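Putative enoyl-CoA hydratase/isomerase (Mycobacterium abscessus, PDB 4MI2) probably catalyses the isomerisation of a ring-modified phenylacetyl-CoA intermediate in phenylacetate degradation, as a trimeric member of the enoyl-CoA hydratase/isomerase (crotonase) family. Local coordinates at residues B[9-14]-B[41-46]; B[52-57]-B[209-214]; B[99-104]-B[220-225]; B[125-130]-B[216-221]. All coordinates share one frame; numbering follows the deposited sequence. Where two conformers were deposited one is given.

Contact 1: residues B[9-14]-B[41-46]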
loop_
_atom_site.group_PDB
_atom_site.type_symbol
_atom_site.label_atom_id
_atom_site.label_comp_id
_atom_site.label_asym_id
_atom_site.label_seq_id
_atom_site.Cartn_x
_atom_site.Cartn_y
_atom_site.Cartn_z
ATOM N N VAL B 9 28.289 19.667 5.089
ATOM C CA VAL B 9 27.567 18.622 5.801
ATOM C C VAL B 9 28.432 18.157 6.973
ATOM O O VAL B 9 29.578 17.780 6.773
ATOM C CB VAL B 9 27.247 17.432 4.873
ATOM C CG1 VAL B 9 26.552 16.315 5.643
ATOM C CG2 VAL B 9 26.383 17.885 3.702
ATOM N N ALA B 10 27.903 18.207 8.190
ATOM C CA ALA B 10 28.655 17.759 9.365
ATOM C C ALA B 10 28.435 16.272 9.579
ATOM O O ALA B 10 27.311 15.784 9.465
ATOM C CB ALA B 10 28.239 18.534 10.610
ATOM N N TYR B 11 29.512 15.557 9.882
ATOM C CA TYR B 11 29.455 14.136 10.180
ATOM C C TYR B 11 30.204 13.851 11.470
ATOM O O TYR B 11 31.313 14.350 11.676
ATOM C CB TYR B 11 30.079 13.328 9.041
ATOM C CG TYR B 11 30.086 11.835 9.277
ATOM C CD1 TYR B 11 28.941 11.083 9.089
ATOM C CD2 TYR B 11 31.243 11.173 9.685
ATOM C CE1 TYR B 11 28.934 9.712 9.295
ATOM C CE2 TYR B 11 31.251 9.796 9.895
ATOM C CZ TYR B 11 30.087 9.071 9.696
ATOM O OH TYR B 11 30.067 7.712 9.902
ATOM N N SER B 12 29.598 13.044 12.334
ATOM C CA SER B 12 30.271 12.532 13.531
ATOM C C SER B 12 29.640 11.216 13.986
ATOM O O SER B 12 28.466 10.958 13.723
ATOM C CB SER B 12 30.197 13.554 14.671
ATOM O OG SER B 12 28.849 13.789 15.043
ATOM N N VAL B 13 30.428 10.384 14.656
ATOM C CA VAL B 13 29.906 9.170 15.295
ATOM C C VAL B 13 30.127 9.325 16.790
ATOM O O VAL B 13 31.258 9.558 17.213
ATOM C CB VAL B 13 30.631 7.895 14.816
ATOM C CG1 VAL B 13 30.031 6.660 15.491
ATOM C CG2 VAL B 13 30.572 7.775 13.297
ATOM N N ASN B 14 29.066 9.205 17.588
ATOM C CA ASN B 14 29.194 9.411 19.033
ATOM C C ASN B 14 29.567 8.130 19.806
ATOM O O ASN B 14 29.831 7.075 19.218
ATOM C CB ASN B 14 27.953 10.135 19.612
ATOM C CG ASN B 14 26.774 9.212 19.897
ATOM O OD1 ASN B 14 26.836 8.001 19.704
ATOM N ND2 ASN B 14 25.677 9.803 20.361
ATOM N N LEU B 41 27.090 12.443 0.179
ATOM C CA LEU B 41 27.455 11.095 -0.263
ATOM C C LEU B 41 28.550 10.470 0.610
ATOM O O LEU B 41 28.410 9.328 1.052
ATOM C CB LEU B 41 27.897 11.093 -1.727
ATOM C CG LEU B 41 28.399 9.756 -2.304
ATOM C CD1 LEU B 41 27.291 8.712 -2.250
ATOM C CD2 LEU B 41 28.904 9.923 -3.736
ATOM N N GLN B 42 29.628 11.213 0.846
ATOM C CA GLN B 42 30.727 10.742 1.691
ATOM C C GLN B 42 30.279 10.441 3.131
ATOM O O GLN B 42 30.715 9.457 3.729
ATOM C CB GLN B 42 31.866 11.771 1.699
ATOM N N ALA B 43 29.407 11.282 3.683
ATOM C CA ALA B 43 28.876 11.050 5.028
ATOM C C ALA B 43 28.025 9.771 5.083
ATOM O O ALA B 43 28.183 8.960 6.009
ATOM C CB ALA B 43 28.076 12.248 5.517
ATOM N N LEU B 44 27.141 9.583 4.104
ATOM C CA LEU B 44 26.318 8.364 4.038
ATOM C C LEU B 44 27.162 7.098 3.811
ATOM O O LEU B 44 26.915 6.054 4.428
ATOM C CB LEU B 44 25.245 8.481 2.945
ATOM C CG LEU B 44 24.162 9.538 3.181
ATOM C CD1 LEU B 44 23.448 9.884 1.882
ATOM C CD2 LEU B 44 23.161 9.087 4.240
ATOM N N LEU B 45 28.154 7.180 2.934
ATOM C CA LEU B 45 29.061 6.043 2.740
ATOM C C LEU B 45 29.850 5.722 4.026
ATOM O O LEU B 45 29.998 4.559 4.391
ATOM C CB LEU B 45 30.003 6.283 1.556
ATOM C CG LEU B 45 29.332 6.284 0.177
ATOM C CD1 LEU B 45 30.333 6.654 -0.911
ATOM C CD2 LEU B 45 28.691 4.941 -0.129
ATOM N N ALA B 46 30.336 6.747 4.720
ATOM C CA ALA B 46 31.067 6.538 5.968
ATOM C C ALA B 46 30.163 5.823 6.969
ATOM O O ALA B 46 30.537 4.795 7.523
ATOM C CB ALA B 46 31.554 7.861 6.532
#

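Contact 2: residues B[52-57]-B[209-214]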
loop_
_atom_site.group_PDB
_atom_site.type_symbol
_atom_site.label_atom_id
_atom_site.label_comp_id
_atom_site.label_asym_id
_atom_site.label_seq_id
_atom_site.Cartn_x
_atom_site.Cartn_y
_atom_site.Cartn_z
ATOM N N ALA B 52 31.061 0.212 13.689
ATOM C CA ALA B 52 30.709 0.719 15.011
ATOM C C ALA B 52 29.370 1.458 15.002
ATOM O O ALA B 52 28.809 1.729 16.057
ATOM C CB ALA B 52 31.803 1.634 15.530
ATOM N N VAL B 53 28.852 1.785 13.820
ATOM C CA VAL B 53 27.611 2.554 13.724
ATOM C C VAL B 53 26.405 1.644 13.980
ATOM O O VAL B 53 26.270 0.604 13.343
ATOM C CB VAL B 53 27.501 3.253 12.349
ATOM C CG1 VAL B 53 26.097 3.794 12.114
ATOM C CG2 VAL B 53 28.534 4.368 12.257
ATOM N N ARG B 54 25.549 2.026 14.927
ATOM C CA ARG B 54 24.378 1.207 15.287
ATOM C C ARG B 54 23.041 1.921 14.987
ATOM O O ARG B 54 21.963 1.319 15.050
ATOM C CB ARG B 54 24.468 0.722 16.755
ATOM C CG ARG B 54 25.895 0.382 17.209
ATOM C CD ARG B 54 26.117 -0.732 18.244
ATOM N NE ARG B 54 24.953 -1.277 18.947
ATOM C CZ ARG B 54 24.859 -1.472 20.270
ATOM N NH1 ARG B 54 25.839 -1.120 21.100
ATOM N NH2 ARG B 54 23.754 -2.015 20.782
ATOM N N ALA B 55 23.128 3.203 14.652
ATOM C CA ALA B 55 21.973 3.975 14.180
ATOM C C ALA B 55 22.468 5.264 13.549
ATOM O O ALA B 55 23.583 5.709 13.820
ATOM C CB ALA B 55 21.004 4.284 15.319
ATOM N N VAL B 56 21.617 5.854 12.715
ATOM C CA VAL B 56 21.930 7.083 12.007
ATOM C C VAL B 56 20.826 8.103 12.272
ATOM O O VAL B 56 19.639 7.761 12.304
ATOM C CB VAL B 56 22.048 6.837 10.494
ATOM C CG1 VAL B 56 22.291 8.134 9.735
ATOM C CG2 VAL B 56 23.156 5.842 10.215
ATOM N N VAL B 57 21.227 9.353 12.482
ATOM C CA VAL B 57 20.272 10.438 12.586
ATOM C C VAL B 57 20.648 11.528 11.583
ATOM O O VAL B 57 21.790 12.000 11.527
ATOM C CB VAL B 57 20.102 10.971 14.033
ATOM C CG1 VAL B 57 21.434 11.310 14.680
ATOM C CG2 VAL B 57 19.158 12.171 14.065
ATOM N N GLY B 209 20.013 -0.802 21.159
ATOM C CA GLY B 209 19.197 -1.990 20.940
ATOM C C GLY B 209 19.905 -3.121 20.208
ATOM O O GLY B 209 21.102 -3.050 19.928
ATOM N N PRO B 210 19.155 -4.179 19.884
ATOM C CA PRO B 210 19.717 -5.343 19.207
ATOM C C PRO B 210 19.994 -5.075 17.729
ATOM O O PRO B 210 19.222 -5.456 16.858
ATOM C CB PRO B 210 18.645 -6.416 19.414
ATOM C CG PRO B 210 17.368 -5.655 19.606
ATOM C CD PRO B 210 17.752 -4.383 20.292
ATOM N N THR B 211 21.120 -4.424 17.468
ATOM C CA THR B 211 21.449 -3.902 16.149
ATOM C C THR B 211 21.410 -4.967 15.048
ATOM O O THR B 211 20.970 -4.672 13.928
ATOM C CB THR B 211 22.832 -3.224 16.185
ATOM O OG1 THR B 211 22.842 -2.240 17.227
ATOM C CG2 THR B 211 23.178 -2.550 14.829
ATOM N N ALA B 212 21.856 -6.190 15.353
ATOM C CA ALA B 212 21.836 -7.269 14.362
ATOM C C ALA B 212 20.408 -7.669 14.018
ATOM O O ALA B 212 20.089 -7.923 12.861
ATOM C CB ALA B 212 22.615 -8.477 14.840
ATOM N N ALA B 213 19.555 -7.722 15.031
ATOM C CA ALA B 213 18.148 -7.979 14.824
ATOM C C ALA B 213 17.502 -6.858 14.009
ATOM O O ALA B 213 16.742 -7.118 13.091
ATOM C CB ALA B 213 17.445 -8.147 16.164
ATOM N N PHE B 214 17.832 -5.612 14.323
ATOM C CA PHE B 214 17.279 -4.482 13.583
ATOM C C PHE B 214 17.664 -4.538 12.107
ATOM O O PHE B 214 16.826 -4.313 11.225
ATOM C CB PHE B 214 17.730 -3.146 14.199
ATOM C CG PHE B 214 17.093 -2.828 15.531
ATOM C CD1 PHE B 214 17.727 -1.963 16.415
ATOM C CD2 PHE B 214 15.846 -3.354 15.894
ATOM C CE1 PHE B 214 17.154 -1.636 17.635
ATOM C CE2 PHE B 214 15.269 -3.030 17.123
ATOM C CZ PHE B 214 15.928 -2.173 17.993
HETATM O O HOH W 1 20.847 -0.599 16.513
#

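Contact 3: residues B[99-104]-B[220-225]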
loop_
_atom_site.group_PDB
_atom_site.type_symbol
_atom_site.label_atom_id
_atom_site.label_comp_id
_atom_site.label_asym_id
_atom_site.label_seq_id
_atom_site.Cartn_x
_atom_site.Cartn_y
_atom_site.Cartn_z
ATOM N N ALA B 99 23.379 5.107 -1.406
ATOM C CA ALA B 99 24.193 5.090 -0.197
ATOM C C ALA B 99 23.307 5.104 1.047
ATOM O O ALA B 99 23.579 4.403 2.017
ATOM C CB ALA B 99 25.159 6.263 -0.185
ATOM N N LEU B 100 22.246 5.904 1.012
ATOM C CA LEU B 100 21.263 5.912 2.087
ATOM C C LEU B 100 20.610 4.527 2.195
ATOM O O LEU B 100 20.560 3.933 3.273
ATOM C CB LEU B 100 20.230 7.013 1.844
ATOM C CG LEU B 100 19.069 7.197 2.825
ATOM C CD1 LEU B 100 19.518 7.276 4.276
ATOM C CD2 LEU B 100 18.274 8.444 2.453
ATOM N N ASP B 101 20.174 3.984 1.071
ATOM C CA ASP B 101 19.545 2.670 1.061
ATOM C C ASP B 101 20.466 1.569 1.599
ATOM O O ASP B 101 20.003 0.659 2.281
ATOM C CB ASP B 101 19.065 2.326 -0.357
ATOM C CG ASP B 101 18.490 0.925 -0.454
ATOM O OD1 ASP B 101 17.341 0.719 -0.005
ATOM O OD2 ASP B 101 19.210 0.040 -0.972
ATOM N N ALA B 102 21.764 1.675 1.317
ATOM C CA ALA B 102 22.757 0.668 1.738
ATOM C C ALA B 102 23.038 0.630 3.243
ATOM O O ALA B 102 23.636 -0.325 3.726
ATOM C CB ALA B 102 24.067 0.854 0.974
ATOM N N ILE B 103 22.609 1.646 3.987
ATOM C CA ILE B 103 22.772 1.640 5.443
ATOM C C ILE B 103 21.909 0.525 6.037
ATOM O O ILE B 103 20.692 0.522 5.878
ATOM C CB ILE B 103 22.418 3.008 6.075
ATOM C CG1 ILE B 103 23.300 4.105 5.475
ATOM C CG2 ILE B 103 22.593 2.970 7.595
ATOM C CD1 ILE B 103 23.079 5.489 6.061
ATOM N N LYS B 104 22.540 -0.424 6.720
ATOM C CA LYS B 104 21.811 -1.583 7.245
ATOM C C LYS B 104 21.088 -1.297 8.564
ATOM O O LYS B 104 20.084 -1.937 8.869
ATOM C CB LYS B 104 22.759 -2.764 7.429
ATOM C CG LYS B 104 23.437 -3.227 6.147
ATOM C CD LYS B 104 24.366 -4.409 6.430
ATOM C CE LYS B 104 25.679 -4.325 5.652
ATOM N NZ LYS B 104 25.502 -4.735 4.232
ATOM N N LEU B 220 14.563 -7.967 5.848
ATOM C CA LEU B 220 13.388 -8.814 5.617
ATOM C C LEU B 220 12.225 -8.003 5.067
ATOM O O LEU B 220 11.600 -8.410 4.083
ATOM C CB LEU B 220 12.935 -9.522 6.891
ATOM C CG LEU B 220 13.754 -10.727 7.392
ATOM C CD1 LEU B 220 13.209 -11.143 8.748
ATOM C CD2 LEU B 220 13.747 -11.899 6.410
ATOM N N LEU B 221 11.934 -6.868 5.704
ATOM C CA LEU B 221 10.859 -5.978 5.243
ATOM C C LEU B 221 11.049 -5.554 3.786
ATOM O O LEU B 221 10.107 -5.574 2.998
ATOM C CB LEU B 221 10.757 -4.733 6.131
ATOM C CG LEU B 221 10.153 -4.953 7.520
ATOM C CD1 LEU B 221 10.495 -3.795 8.450
ATOM C CD2 LEU B 221 8.645 -5.133 7.424
ATOM N N ARG B 222 12.277 -5.203 3.424
ATOM C CA ARG B 222 12.568 -4.763 2.056
ATOM C C ARG B 222 12.510 -5.899 1.028
ATOM O O ARG B 222 11.956 -5.734 -0.044
ATOM C CB ARG B 222 13.928 -4.073 2.002
ATOM C CG ARG B 222 13.923 -2.686 2.621
ATOM C CD ARG B 222 15.343 -2.227 2.860
ATOM N NE ARG B 222 15.447 -0.795 3.128
ATOM C CZ ARG B 222 16.598 -0.131 3.206
ATOM N NH1 ARG B 222 17.755 -0.770 3.046
ATOM N NH2 ARG B 222 16.596 1.176 3.444
ATOM N N ARG B 223 13.074 -7.049 1.359
ATOM C CA ARG B 223 13.074 -8.191 0.434
ATOM C C ARG B 223 11.683 -8.802 0.196
ATOM O O ARG B 223 11.381 -9.276 -0.908
ATOM C CB ARG B 223 14.003 -9.292 0.956
ATOM C CG ARG B 223 15.482 -8.966 0.895
ATOM C CD ARG B 223 16.282 -10.169 1.372
ATOM N NE ARG B 223 16.475 -11.161 0.310
ATOM C CZ ARG B 223 17.035 -12.358 0.480
ATOM N NH1 ARG B 223 17.445 -12.755 1.688
ATOM N NH2 ARG B 223 17.178 -13.167 -0.567
ATOM N N ASN B 224 10.855 -8.798 1.240
ATOM C CA ASN B 224 9.616 -9.571 1.259
ATOM C C ASN B 224 8.381 -8.774 0.881
ATOM O O ASN B 224 7.275 -9.316 0.894
ATOM C CB ASN B 224 9.415 -10.214 2.642
ATOM C CG ASN B 224 10.405 -11.332 2.914
ATOM O OD1 ASN B 224 10.995 -11.894 1.992
ATOM N ND2 ASN B 224 10.581 -11.672 4.186
ATOM N N ALA B 225 8.576 -7.497 0.537
ATOM C CA ALA B 225 7.476 -6.580 0.195
ATOM C C ALA B 225 6.484 -7.209 -0.773
ATOM O O ALA B 225 5.283 -7.216 -0.506
ATOM C CB ALA B 225 8.033 -5.287 -0.389
HETATM O O HOH W 2 18.671 2.386 4.757
#

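Contact 4: residues B[125-130]-B[216-221]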
loop_
_atom_site.group_PDB
_atom_site.type_symbol
_atom_site.label_atom_id
_atom_site.label_comp_id
_atom_site.label_asym_id
_atom_site.label_seq_id
_atom_site.Cartn_x
_atom_site.Cartn_y
_atom_site.Cartn_z
ATOM N N GLY B 125 13.736 8.362 2.392
ATOM C CA GLY B 125 14.659 7.219 2.453
ATOM C C GLY B 125 15.018 6.774 3.870
ATOM O O GLY B 125 15.598 5.705 4.055
ATOM N N ALA B 126 14.690 7.587 4.874
ATOM C CA ALA B 126 14.934 7.205 6.271
ATOM C C ALA B 126 13.890 6.196 6.722
ATOM O O ALA B 126 12.867 6.038 6.063
ATOM C CB ALA B 126 14.922 8.426 7.181
ATOM N N ASP B 127 14.158 5.507 7.831
ATOM C CA ASP B 127 13.195 4.562 8.411
ATOM C C ASP B 127 12.144 5.240 9.304
ATOM O O ASP B 127 10.972 4.868 9.280
ATOM C CB ASP B 127 13.932 3.493 9.216
ATOM C CG ASP B 127 14.925 2.725 8.375
ATOM O OD1 ASP B 127 14.492 2.197 7.336
ATOM O OD2 ASP B 127 16.135 2.668 8.728
ATOM N N ILE B 128 12.578 6.220 10.090
ATOM C CA ILE B 128 11.723 6.898 11.073
ATOM C C ILE B 128 11.849 8.390 10.826
ATOM O O ILE B 128 12.955 8.913 10.707
ATOM C CB ILE B 128 12.146 6.591 12.538
ATOM C CG1 ILE B 128 12.272 5.080 12.791
ATOM C CG2 ILE B 128 11.171 7.216 13.543
ATOM C CD1 ILE B 128 10.959 4.325 12.781
ATOM N N ARG B 129 10.711 9.068 10.764
ATOM C CA ARG B 129 10.632 10.474 10.376
ATOM C C ARG B 129 9.927 11.244 11.482
ATOM O O ARG B 129 8.773 10.962 11.799
ATOM C CB ARG B 129 9.844 10.625 9.062
ATOM C CG ARG B 129 10.672 10.449 7.793
ATOM C CD ARG B 129 9.794 10.272 6.553
ATOM N NE ARG B 129 9.066 9.009 6.622
ATOM C CZ ARG B 129 9.571 7.821 6.316
ATOM N NH1 ARG B 129 10.807 7.701 5.853
ATOM N NH2 ARG B 129 8.823 6.746 6.465
ATOM N N ILE B 130 10.635 12.204 12.067
ATOM C CA ILE B 130 10.080 13.070 13.100
ATOM C C ILE B 130 9.957 14.492 12.547
ATOM O O ILE B 130 10.944 15.083 12.125
ATOM C CB ILE B 130 10.988 13.121 14.346
ATOM C CG1 ILE B 130 11.394 11.711 14.817
ATOM C CG2 ILE B 130 10.314 13.913 15.452
ATOM C CD1 ILE B 130 10.250 10.866 15.342
ATOM N N GLU B 216 18.573 -7.240 10.356
ATOM C CA GLU B 216 17.873 -8.375 9.739
ATOM C C GLU B 216 16.411 -8.045 9.414
ATOM O O GLU B 216 15.952 -8.294 8.306
ATOM C CB GLU B 216 17.926 -9.610 10.655
ATOM C CG GLU B 216 19.316 -10.218 10.800
ATOM C CD GLU B 216 19.684 -11.178 9.686
ATOM O OE1 GLU B 216 18.900 -11.339 8.721
ATOM O OE2 GLU B 216 20.767 -11.793 9.776
ATOM N N VAL B 217 15.679 -7.484 10.370
ATOM C CA VAL B 217 14.257 -7.229 10.139
ATOM C C VAL B 217 14.037 -6.172 9.027
ATOM O O VAL B 217 13.136 -6.307 8.188
ATOM C CB VAL B 217 13.512 -6.904 11.461
ATOM C CG1 VAL B 217 13.772 -5.482 11.935
ATOM C CG2 VAL B 217 12.019 -7.154 11.313
ATOM N N LYS B 218 14.898 -5.160 8.991
ATOM C CA LYS B 218 14.838 -4.117 7.954
ATOM C C LYS B 218 15.052 -4.704 6.554
ATOM O O LYS B 218 14.391 -4.309 5.605
ATOM C CB LYS B 218 15.867 -3.026 8.260
ATOM C CG LYS B 218 16.069 -1.970 7.193
ATOM C CD LYS B 218 16.822 -0.781 7.764
ATOM C CE LYS B 218 17.369 0.126 6.678
ATOM N NZ LYS B 218 18.095 1.314 7.211
ATOM N N GLU B 219 15.969 -5.656 6.445
ATOM C CA GLU B 219 16.247 -6.322 5.183
ATOM C C GLU B 219 15.122 -7.300 4.841
ATOM O O GLU B 219 14.764 -7.450 3.671
ATOM C CB GLU B 219 17.608 -7.023 5.256
ATOM C CG GLU B 219 18.040 -7.771 4.003
ATOM C CD GLU B 219 18.306 -6.885 2.797
ATOM O OE1 GLU B 219 18.227 -5.637 2.885
ATOM O OE2 GLU B 219 18.599 -7.459 1.729
ATOM N N LEU B 220 14.563 -7.967 5.848
ATOM C CA LEU B 220 13.388 -8.814 5.617
ATOM C C LEU B 220 12.225 -8.003 5.067
ATOM O O LEU B 220 11.600 -8.410 4.083
ATOM C CB LEU B 220 12.935 -9.522 6.891
ATOM C CG LEU B 220 13.754 -10.727 7.392
ATOM C CD1 LEU B 220 13.209 -11.143 8.748
ATOM C CD2 LEU B 220 13.747 -11.899 6.410
ATOM N N LEU B 221 11.934 -6.868 5.704
ATOM C CA LEU B 221 10.859 -5.978 5.243
ATOM C C LEU B 221 11.049 -5.554 3.786
ATOM O O LEU B 221 10.107 -5.574 2.998
ATOM C CB LEU B 221 10.757 -4.733 6.131
ATOM C CG LEU B 221 10.153 -4.953 7.520
ATOM C CD1 LEU B 221 10.495 -3.795 8.450
ATOM C CD2 LEU B 221 8.645 -5.133 7.424
#

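Contact 1: residues B[9-14]-B[41-46]
The phenol ring of Tyr-11 lies alongside one flank of helix 34-49 and meets it at two alanines one turn apart. Near the backbone, CD1 of Tyr-11 rests 3.9 Å from CB of Ala-43, and CE1 of the same ring comes to 3.5 Å from the carbonyl O of Ala-43. Farther along, CZ of Tyr-11 packs 3.7 Å from CB of Ala-46. The hydroxyl OH of Tyr-11 lies 3.5 Å from C of Ala-46 in van der Waals contact; no hydrogen bond joins the segments. The small methyl groups of Ala-43 and Ala-46 let the ring settle close to the helix backbone. A longer contact, 4.3 Å from CG1 of Val-9 to CB of Ala-43, extends the apolar patch toward the start of the strand.

Strand 9-13 lies at one edge of the main sheet of the crotonase fold, and the helix runs beside it nearly parallel, at 15°, with 8.9 Å between the axes of the two segments. CG of Tyr-11 stands anti to the backbone N (chi1 179°), which sends the ring along the helix, past Ala-43 to Ala-46.

The strand is held by backbone hydrogen bonds of Ala-10 and Ser-12 to strand 18-23, while Glu-39, from the same helix, accepts a bond from the Val-9 N. On another side of the helix, Leu-44 packs on Ile-21 of strand 18-23 and on Val-96 of helix 87-102.

Contact 2: residues B[52-57]-B[209-214]
Arg-54 and Thr-211 cross at about a right angle, the arginine presenting the edge of its guanidinium to the start of helix 211-223. NE of Arg-54 donates to OG1 of Thr-211 over 2.9 Å, nearly straight at 170°, and NH2 of Arg-54 donates to the carbonyl O of Gly-209 over 3.0 Å, more bent at 150°. Both acceptors lie in the guanidinium plane. The chain of Arg-54 bends at chi2 and chi3 (-11°), turning the head back across the threonine, whose OG1 also sits 3.4 Å from CB of Arg-54.

A water completes the link, 2.7 Å from both O of Arg-54, to which it donates, and OG1 of Thr-211, from which it accepts. Pro-210, the N-cap residue, is the centre of an inverse gamma turn and packs on Phe-264 and on Thr-142 of the second subunit. The contact thus ties the entry to strand 55-60 of the crotonase core to the beginning of a helix that faces a neighbouring chain.

NH2 of Arg-54 also bonds to Phe-264 O. With OG1 of Thr-211 accepting from NE and donating to the water, the hydroxyl's rotation is fixed, and the two in-plane bonds should set the guanidinium's orientation.

Contact 3: residues B[99-104]-B[220-225]
One face of the Arg-222 guanidinium carries the carboxylate oxygen OD1 of Asp-101, which stands 3.3 Å above the plane and is displaced toward the rim. The carboxylate and guanidinium planes are inclined by 21°, and the two side chains run past each other in opposite directions. At the nitrogen ends, NH1 donates to the carbonyl O of Asp-101, and NH2 to a water.

In the crotonase fold, the contact joins the C-terminal end of helix 87-102 to the last turn of helix 211-223. The backbones stay well apart, with 10.2 Å between CA of Asp-101 and CA of Arg-222, and the arginine bridges the gap with a chain extended from CG to NE.

The carbonyl O of Asp-101 takes the NH1 hydrogen of Arg-222 at 2.8 Å, with the donor in the carbonyl plane but the oxygen tilted 20° from the guanidinium plane. Its carboxylate forms a salt bridge, OD1 of Asp-101 to NH1 of Arg-222 at 3.4 Å, through charge alone, because no N-H points at the oxygen. CG of Asp-101 lies anti to the backbone N (chi1 176°), which carries the carboxylate over the guanidinium face.

Around this pair, Asp-101 packs on Leu-229 of the third subunit. Past the end of helix 211-223, Asn-224 hydrogen-bonds to Ser-153 and Arg-158 of the second subunit, so the contact lies close to two subunit interfaces.

With more acceptors around it than protons to give, the water that accepts from NH2 of Arg-222 at 2.7 Å lies 2.9 Å from O of Leu-100 and 3.0 Å from O of Ile-103.

Contact 4: residues B[125-130]-B[216-221]
A buried salt bridge joins Asp-127 to Lys-218, with NZ of Lys-218 placed 2.8 Å from OD2 of Asp-127. It is also a hydrogen bond, and OD2 receives it on the syn lone pair, the side of the other carboxylate oxygen. The two side chains cross at about a right angle. The Lys-218 chain is extended beyond CG, and CG itself lies anti to the backbone N (chi1 172°), so that the ammonium reaches across a gap in which the CA atoms of Asp-127 and Lys-218 are 8.8 Å apart.

The lysine's carbon chain passes close to both carboxylate oxygens: CE of Lys-218 lies 3.5 Å from OD2 of Asp-127 and 3.6 Å from its OD1. The aliphatic part of the lysine also packs on Val-107 of the neighbouring strand.

Further hydrogen bonds fix each partner. OD2 of Asp-127 accepts from the backbone N of Val-107, while NZ of Lys-218 donates to the carbonyl oxygens of Val-105 and Ile-103. The ammonium thus gathers the carboxylate and the loop leading into strand 107-111. In the crotonase core this strand runs parallel to strand 128-132, whose entry holds Asp-127, and helix 211-223 covers that end of the sheet. On the same helix, Val-217 packs on Phe-169 of the second subunit.

Three acceptors surround the lysine nitrogen, matching the three hydrogens of an ammonium group. The carboxylate and carbonyls would probably favour the charged lysine, and the ammonium and the Val-107 N-H the charged aspartate, offsetting the cost of burial.

From the N terminus, contact 1 comes first: it closes a short loop over strand 18-23, fastening the edge strand 9-13 to helix 34-49, and ends before any other contact opens. Contacts 2, 3 and 4 then open in turn at the start of strand 55-60, the end of helix 87-102 and the start of strand 128-132. All three close on helix 211-223: contact 2 at its first turn, contact 4 midway, contact 3 at its end. Contact 2 therefore crosses contacts 3 and 4, which share Leu-220 and Leu-221. Ala-99 and Ile-103 pack on helix 34-49, linking contact 3 to contact 1. Contacts 2, 3 and 4 all touch the second subunit.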